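Local atomic coordinates of tylactone synthase starter module and modules 1 & 2 (PDB entry 2Z5L), a protein that probably catalyses NADPH-dependent, stereospecific reduction of a beta-keto group on the growing polyketide chain, as the first ketoreductase of tylosin biosynthesis. Residues A[302-305]-A[306-310]; A[322-325]-A[326-330]; A[361-364]-A[365-369]. All coordinates share one frame; numbering follows the deposited sequence.

Interaction 1: residues A[302-305]-A[306-310]; sequences ELAE and ELRGH
One face of the Arg-308 guanidinium lies over Ala-304: the CB methyl is 3.5 Å from NH1, and Ala-304 CA sits beneath the rim of the group rather than its middle. The backbone N of Glu-305 approaches the same guanidinium obliquely. A methyl is thin enough to let the flat group settle back along the helix, one turn towards its N-terminal end. The arginine reaches there because its chain is extended from CG to NE after CG leaves anti to the carbonyl carbon (chi1 -57°), and its end finds a polar partner beyond the helix, where NH2 donates a hydrogen bond to the carbonyl oxygen of Val-314. The carboxylate of Glu-305 is turned only 25° from the guanidinium plane, yet OE2 of Glu-305 stays 5.9 Å from NH1 of Arg-308, so any attraction is probably weak and long-range, and the pair is not a salt bridge.

Helix 300-308 is the crossover of a beta-alpha-beta unit between parallel strands 286-291 and 313-318, within the Rossmann fold of the ketoreductase. Its inner side carries the leucines. CD2 of Leu-303 presses against CG of Leu-307 at 3.4 Å, tighter than usual for two carbons, and both branched side chains also touch Arg-277 of helix 270-281. Leucine suits these buried places, whereas the glutamates occupy exposed ones. Glu-306 runs its extended chain back past the preceding turn, with CG 3.3 Å from Glu-302 O, and its OE2 forms a salt bridge with Arg-277.

Regular helical bonds underlie this side-chain spacing: Leu-307 N donates to Leu-303 O at 3.0 Å, and Arg-308 N to Ala-304 O at 2.9 Å. The following bond, from Gly-309 N to Glu-305 O, is weak, its N-H...O angle falling to 133°.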
# COMPACT_ATOMS: atom_id res chain seq x y z
N GLU A 302 -22.93 -11.28 -23.30
CA GLU A 302 -24.11 -11.43 -22.47
C GLU A 302 -24.22 -10.30 -21.45
O GLU A 302 -25.28 -9.69 -21.30
CB GLU A 302 -24.10 -12.79 -21.75
CG GLU A 302 -24.23 -13.98 -22.68
CD GLU A 302 -22.94 -14.27 -23.44
OE1 GLU A 302 -21.92 -13.62 -23.14
OE2 GLU A 302 -22.96 -15.15 -24.33
N LEU A 303 -23.12 -10.03 -20.76
CA LEU A 303 -23.08 -8.95 -19.77
C LEU A 303 -23.44 -7.57 -20.35
O LEU A 303 -24.24 -6.84 -19.77
CB LEU A 303 -21.68 -8.88 -19.14
CG LEU A 303 -21.50 -8.26 -17.75
CD1 LEU A 303 -20.18 -7.51 -17.72
CD2 LEU A 303 -22.63 -7.35 -17.38
N ALA A 304 -22.84 -7.22 -21.49
CA ALA A 304 -23.08 -5.92 -22.13
C ALA A 304 -24.54 -5.73 -22.52
O ALA A 304 -25.09 -4.65 -22.36
CB ALA A 304 -22.18 -5.76 -23.36
N GLU A 305 -25.16 -6.79 -23.05
CA GLU A 305 -26.57 -6.73 -23.43
C GLU A 305 -27.46 -6.42 -22.22
O GLU A 305 -28.37 -5.60 -22.31
CB GLU A 305 -27.03 -8.07 -24.04
CG GLU A 305 -26.61 -8.34 -25.46
CD GLU A 305 -27.17 -9.68 -25.95
OE1 GLU A 305 -28.34 -9.98 -25.60
OE2 GLU A 305 -26.47 -10.42 -26.69
N GLU A 306 -27.21 -7.08 -21.09
CA GLU A 306 -28.03 -6.81 -19.92
C GLU A 306 -27.77 -5.40 -19.41
O GLU A 306 -28.68 -4.76 -18.93
CB GLU A 306 -27.73 -7.84 -18.82
CG GLU A 306 -27.87 -9.26 -19.33
CD GLU A 306 -27.68 -10.32 -18.25
OE1 GLU A 306 -27.60 -11.51 -18.63
OE2 GLU A 306 -27.63 -9.95 -17.05
N LEU A 307 -26.53 -4.92 -19.55
CA LEU A 307 -26.18 -3.58 -19.10
C LEU A 307 -26.86 -2.49 -19.95
O LEU A 307 -27.25 -1.45 -19.43
CB LEU A 307 -24.65 -3.40 -19.13
CG LEU A 307 -23.76 -4.25 -18.21
CD1 LEU A 307 -22.30 -3.93 -18.43
CD2 LEU A 307 -24.13 -4.00 -16.76
N ARG A 308 -26.99 -2.73 -21.25
CA ARG A 308 -27.65 -1.76 -22.13
C ARG A 308 -29.14 -1.75 -21.85
O ARG A 308 -29.83 -0.78 -22.13
CB ARG A 308 -27.43 -2.14 -23.59
CG ARG A 308 -26.01 -2.24 -23.97
CD ARG A 308 -25.88 -2.67 -25.42
NE ARG A 308 -24.45 -2.70 -25.77
CZ ARG A 308 -23.75 -3.80 -26.02
NH1 ARG A 308 -24.35 -4.98 -25.99
NH2 ARG A 308 -22.45 -3.71 -26.30
N GLY A 309 -29.63 -2.84 -21.26
CA GLY A 309 -31.04 -2.93 -20.93
C GLY A 309 -31.42 -1.90 -19.88
O GLY A 309 -32.60 -1.59 -19.71
N HIS A 310 -30.43 -1.39 -19.16
CA HIS A 310 -30.68 -0.39 -18.13
C HIS A 310 -30.79 0.97 -18.78
O HIS A 310 -31.10 1.95 -18.11
CB HIS A 310 -29.54 -0.37 -17.11
CG HIS A 310 -29.59 -1.53 -16.15
ND1 HIS A 310 -30.60 -1.69 -15.23
CD2 HIS A 310 -28.77 -2.60 -16.01
CE1 HIS A 310 -30.40 -2.81 -14.56
NE2 HIS A 310 -29.30 -3.38 -15.02

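Interaction 2: residues A[322-325]-A[326-330]; sequences AERD and ALAAL
Glu-323 and Ala-326 meet through a carboxylate oxygen and a methyl, with OE1 of Glu-323 3.1 Å from CB of Ala-326. The glutamate reaches forward because CG stands anti to the backbone N (chi1 -159°) and the chain remains extended, carrying the carboxylate alongside the first turn. The same OE1 is 4.0 Å from the backbone N of Ala-326, too far for a hydrogen bond, though its charge would probably be favourable there. Alanine suits the position facing it, since its single methyl allows the carboxylate to come close to the backbone.

A little further along the helix, CB of Ala-328 rests 3.4 Å from Arg-324 O, and NH1 of the Arg-324 guanidinium approaches that CB obliquely at 4.2 Å. CB of Ala-329 is likewise close to Asp-325 O; alanine methyls are small enough to sit beside the carbonyl oxygens of the preceding turn.

This is the N-terminal end of helix 324-333 in the Rossmann-type ketoreductase, with Glu-323 at the N-cap position. Acidic Glu-323 and Asp-325 suit this end, where negative charge would probably interact favourably with its partial positive charge.

The backbone that sets these positions begins loosely: Leu-327 N gives a long, weak bond to Glu-323 O. The next bond is firmer, with Ala-328 N donating to Arg-324 O at 2.9 Å and an N-H...O angle of 169°. Ala-329 N to Asp-325 O is equally short, although its donor is tilted 27° from the carbonyl plane.

Farther out, Leu-327 is the buried residue of the turn; its branched side chain packs on Leu-376 of helix 356-376 and on Cys-319. Arg-324 lays its side chain against Leu-372 of that helix, and Glu-323 OE2 lies close to the like-charged Asp-320.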
# COMPACT_ATOMS: atom_id res chain seq x y z
N ALA A 322 -1.60 -1.45 -18.51
CA ALA A 322 -0.36 -0.69 -18.45
C ALA A 322 0.11 -0.29 -19.85
O ALA A 322 1.15 0.35 -20.01
CB ALA A 322 0.72 -1.51 -17.75
N GLU A 323 -0.65 -0.68 -20.87
CA GLU A 323 -0.33 -0.37 -22.26
C GLU A 323 -0.79 1.06 -22.55
O GLU A 323 -1.97 1.39 -22.39
CB GLU A 323 -1.06 -1.35 -23.18
CG GLU A 323 -0.47 -1.50 -24.57
CD GLU A 323 -1.21 -2.53 -25.40
OE1 GLU A 323 -2.22 -2.16 -26.05
OE2 GLU A 323 -0.80 -3.71 -25.40
N ARG A 324 0.14 1.91 -22.95
CA ARG A 324 -0.17 3.31 -23.23
C ARG A 324 -1.20 3.56 -24.32
O ARG A 324 -2.28 4.10 -24.06
CB ARG A 324 1.10 4.08 -23.59
CG ARG A 324 1.79 4.70 -22.40
CD ARG A 324 2.40 6.04 -22.77
NE ARG A 324 1.41 6.93 -23.38
CZ ARG A 324 1.41 7.29 -24.66
NH1 ARG A 324 0.46 8.10 -25.12
NH2 ARG A 324 2.37 6.87 -25.48
N ASP A 325 -0.85 3.18 -25.54
CA ASP A 325 -1.70 3.34 -26.72
C ASP A 325 -3.14 2.89 -26.50
O ASP A 325 -4.08 3.61 -26.84
CB ASP A 325 -1.09 2.56 -27.89
CG ASP A 325 0.06 3.30 -28.57
OD1 ASP A 325 0.61 4.23 -27.94
OD2 ASP A 325 0.40 2.94 -29.72
N ALA A 326 -3.32 1.70 -25.91
CA ALA A 326 -4.65 1.15 -25.67
C ALA A 326 -5.52 2.01 -24.75
O ALA A 326 -6.69 2.26 -25.05
CB ALA A 326 -4.54 -0.27 -25.13
N LEU A 327 -4.96 2.45 -23.62
CA LEU A 327 -5.74 3.30 -22.70
C LEU A 327 -5.93 4.69 -23.29
O LEU A 327 -7.04 5.22 -23.24
CB LEU A 327 -5.06 3.44 -21.32
CG LEU A 327 -5.29 2.37 -20.24
CD1 LEU A 327 -4.73 2.87 -18.89
CD2 LEU A 327 -6.78 2.09 -20.10
N ALA A 328 -4.87 5.30 -23.80
CA ALA A 328 -5.00 6.64 -24.39
C ALA A 328 -6.11 6.66 -25.43
O ALA A 328 -7.02 7.47 -25.35
CB ALA A 328 -3.66 7.07 -25.04
N ALA A 329 -6.03 5.76 -26.40
CA ALA A 329 -7.03 5.65 -27.45
C ALA A 329 -8.45 5.58 -26.91
O ALA A 329 -9.39 6.10 -27.52
CB ALA A 329 -6.75 4.40 -28.30
N LEU A 330 -8.62 4.94 -25.76
CA LEU A 330 -9.93 4.77 -25.15
C LEU A 330 -10.48 6.03 -24.51
O LEU A 330 -11.65 6.35 -24.66
CB LEU A 330 -9.85 3.66 -24.11
CG LEU A 330 -11.08 2.78 -23.99
CD1 LEU A 330 -11.41 2.08 -25.32
CD2 LEU A 330 -10.83 1.73 -22.90

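Interaction 3: residues A[361-364]-A[365-369]; sequences TVRG and AKVCG
The side chains of Arg-363 and Val-367 cross at a slant, one turn apart, with the valine under one face of the guanidinium. Val-367 CB lies 3.8 Å from the guanidinium plane of Arg-363, displaced towards its rim, and CG1 approaches NH2 of Arg-363 at 3.3 Å. The other methyl, CG2, meets the start of the arginine chain, 3.5 Å from its CB. Arg-363 starts with CG between its backbone N and carbonyl carbon (chi1 67°), then bends at chi3, which folds its end forward over the valine. Branched at CB, Val-367 can touch both ends of that bent chain.

Both residues belong to the long helix 356-376 of the ketoreductase's Rossmann-type fold, here widened by a pi-type turn. Arg-363 O receives Cys-368 N at 3.2 Å, a five-residue span, together with a weak bond from Val-367 N whose N-H...O angle is only 117°. Gly-364, without a side chain, leaves its CA 4.0 Å from SG of Cys-368. Lys-366, bent at chi3 and chi4, leads its end away to helix 402-419, against Tyr-404 and Leu-411, and bonds through NZ to Asn-408 OD1, while its carbonyl accepts a hydrogen bond from His-341 NE2.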
# COMPACT_ATOMS: atom_id res chain seq x y z
N THR A 361 4.84 -8.36 -11.95
CA THR A 361 3.57 -8.87 -12.43
C THR A 361 2.44 -8.31 -11.57
O THR A 361 1.36 -7.98 -12.07
CB THR A 361 3.58 -10.40 -12.38
OG1 THR A 361 4.54 -10.89 -13.32
CG2 THR A 361 2.21 -10.95 -12.71
N VAL A 362 2.71 -8.17 -10.28
CA VAL A 362 1.70 -7.67 -9.36
C VAL A 362 1.44 -6.18 -9.50
O VAL A 362 0.28 -5.73 -9.43
CB VAL A 362 2.06 -8.02 -7.91
CG1 VAL A 362 1.08 -7.35 -6.93
CG2 VAL A 362 2.01 -9.52 -7.75
N ARG A 363 2.49 -5.39 -9.68
CA ARG A 363 2.28 -3.95 -9.80
C ARG A 363 1.85 -3.51 -11.19
O ARG A 363 1.19 -2.48 -11.34
CB ARG A 363 3.52 -3.18 -9.36
CG ARG A 363 4.73 -3.33 -10.22
CD ARG A 363 5.93 -2.81 -9.46
NE ARG A 363 5.69 -1.44 -9.00
CZ ARG A 363 5.81 -0.37 -9.77
NH1 ARG A 363 6.16 -0.52 -11.04
NH2 ARG A 363 5.56 0.85 -9.29
N GLY A 364 2.21 -4.29 -12.21
CA GLY A 364 1.84 -3.93 -13.57
C GLY A 364 0.43 -3.39 -13.76
O GLY A 364 0.23 -2.20 -14.05
N ALA A 365 -0.56 -4.26 -13.58
CA ALA A 365 -1.96 -3.85 -13.75
C ALA A 365 -2.44 -2.83 -12.73
O ALA A 365 -3.17 -1.88 -13.05
CB ALA A 365 -2.87 -5.07 -13.71
N LYS A 366 -2.02 -3.04 -11.48
CA LYS A 366 -2.42 -2.15 -10.40
C LYS A 366 -1.73 -0.79 -10.47
O LYS A 366 -2.36 0.22 -10.83
CB LYS A 366 -2.14 -2.85 -9.07
CG LYS A 366 -2.76 -2.19 -7.86
CD LYS A 366 -3.06 -3.27 -6.84
CE LYS A 366 -4.40 -3.92 -7.13
NZ LYS A 366 -5.51 -3.08 -6.63
N VAL A 367 -0.45 -0.75 -10.14
CA VAL A 367 0.28 0.52 -10.14
C VAL A 367 0.36 1.21 -11.50
O VAL A 367 -0.07 2.35 -11.65
CB VAL A 367 1.70 0.34 -9.60
CG1 VAL A 367 2.33 1.70 -9.39
CG2 VAL A 367 1.66 -0.44 -8.31
N CYS A 368 0.94 0.52 -12.48
CA CYS A 368 1.08 1.08 -13.82
C CYS A 368 -0.27 1.55 -14.38
O CYS A 368 -0.35 2.62 -15.00
CB CYS A 368 1.71 0.05 -14.76
SG CYS A 368 3.45 -0.38 -14.36
N GLY A 369 -1.32 0.77 -14.16
CA GLY A 369 -2.63 1.14 -14.65
C GLY A 369 -3.14 2.47 -14.13
O GLY A 369 -3.56 3.34 -14.91

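From the N terminus, the three contacts follow in series: each closes only a single turn or so of helix, and none nests within or crosses another. Interaction 1 lies on helix 300-308, far out near strand 313-318, an outermost strand of the chain. After that strand the chain enters interaction 2, at the start of helix 324-333; interactions 1 and 2 do not touch, their centres about 25 Å apart. Strand 338-341 then leads to helix 356-376 and interaction 3, nearer the chain's centre. Interactions 2 and 3 pack together, with Ala-322 CB 3.5 Å from Cys-368 CB, joining the loop that leads into helix 324-333, and the helix itself through Leu-327, to helix 356-376.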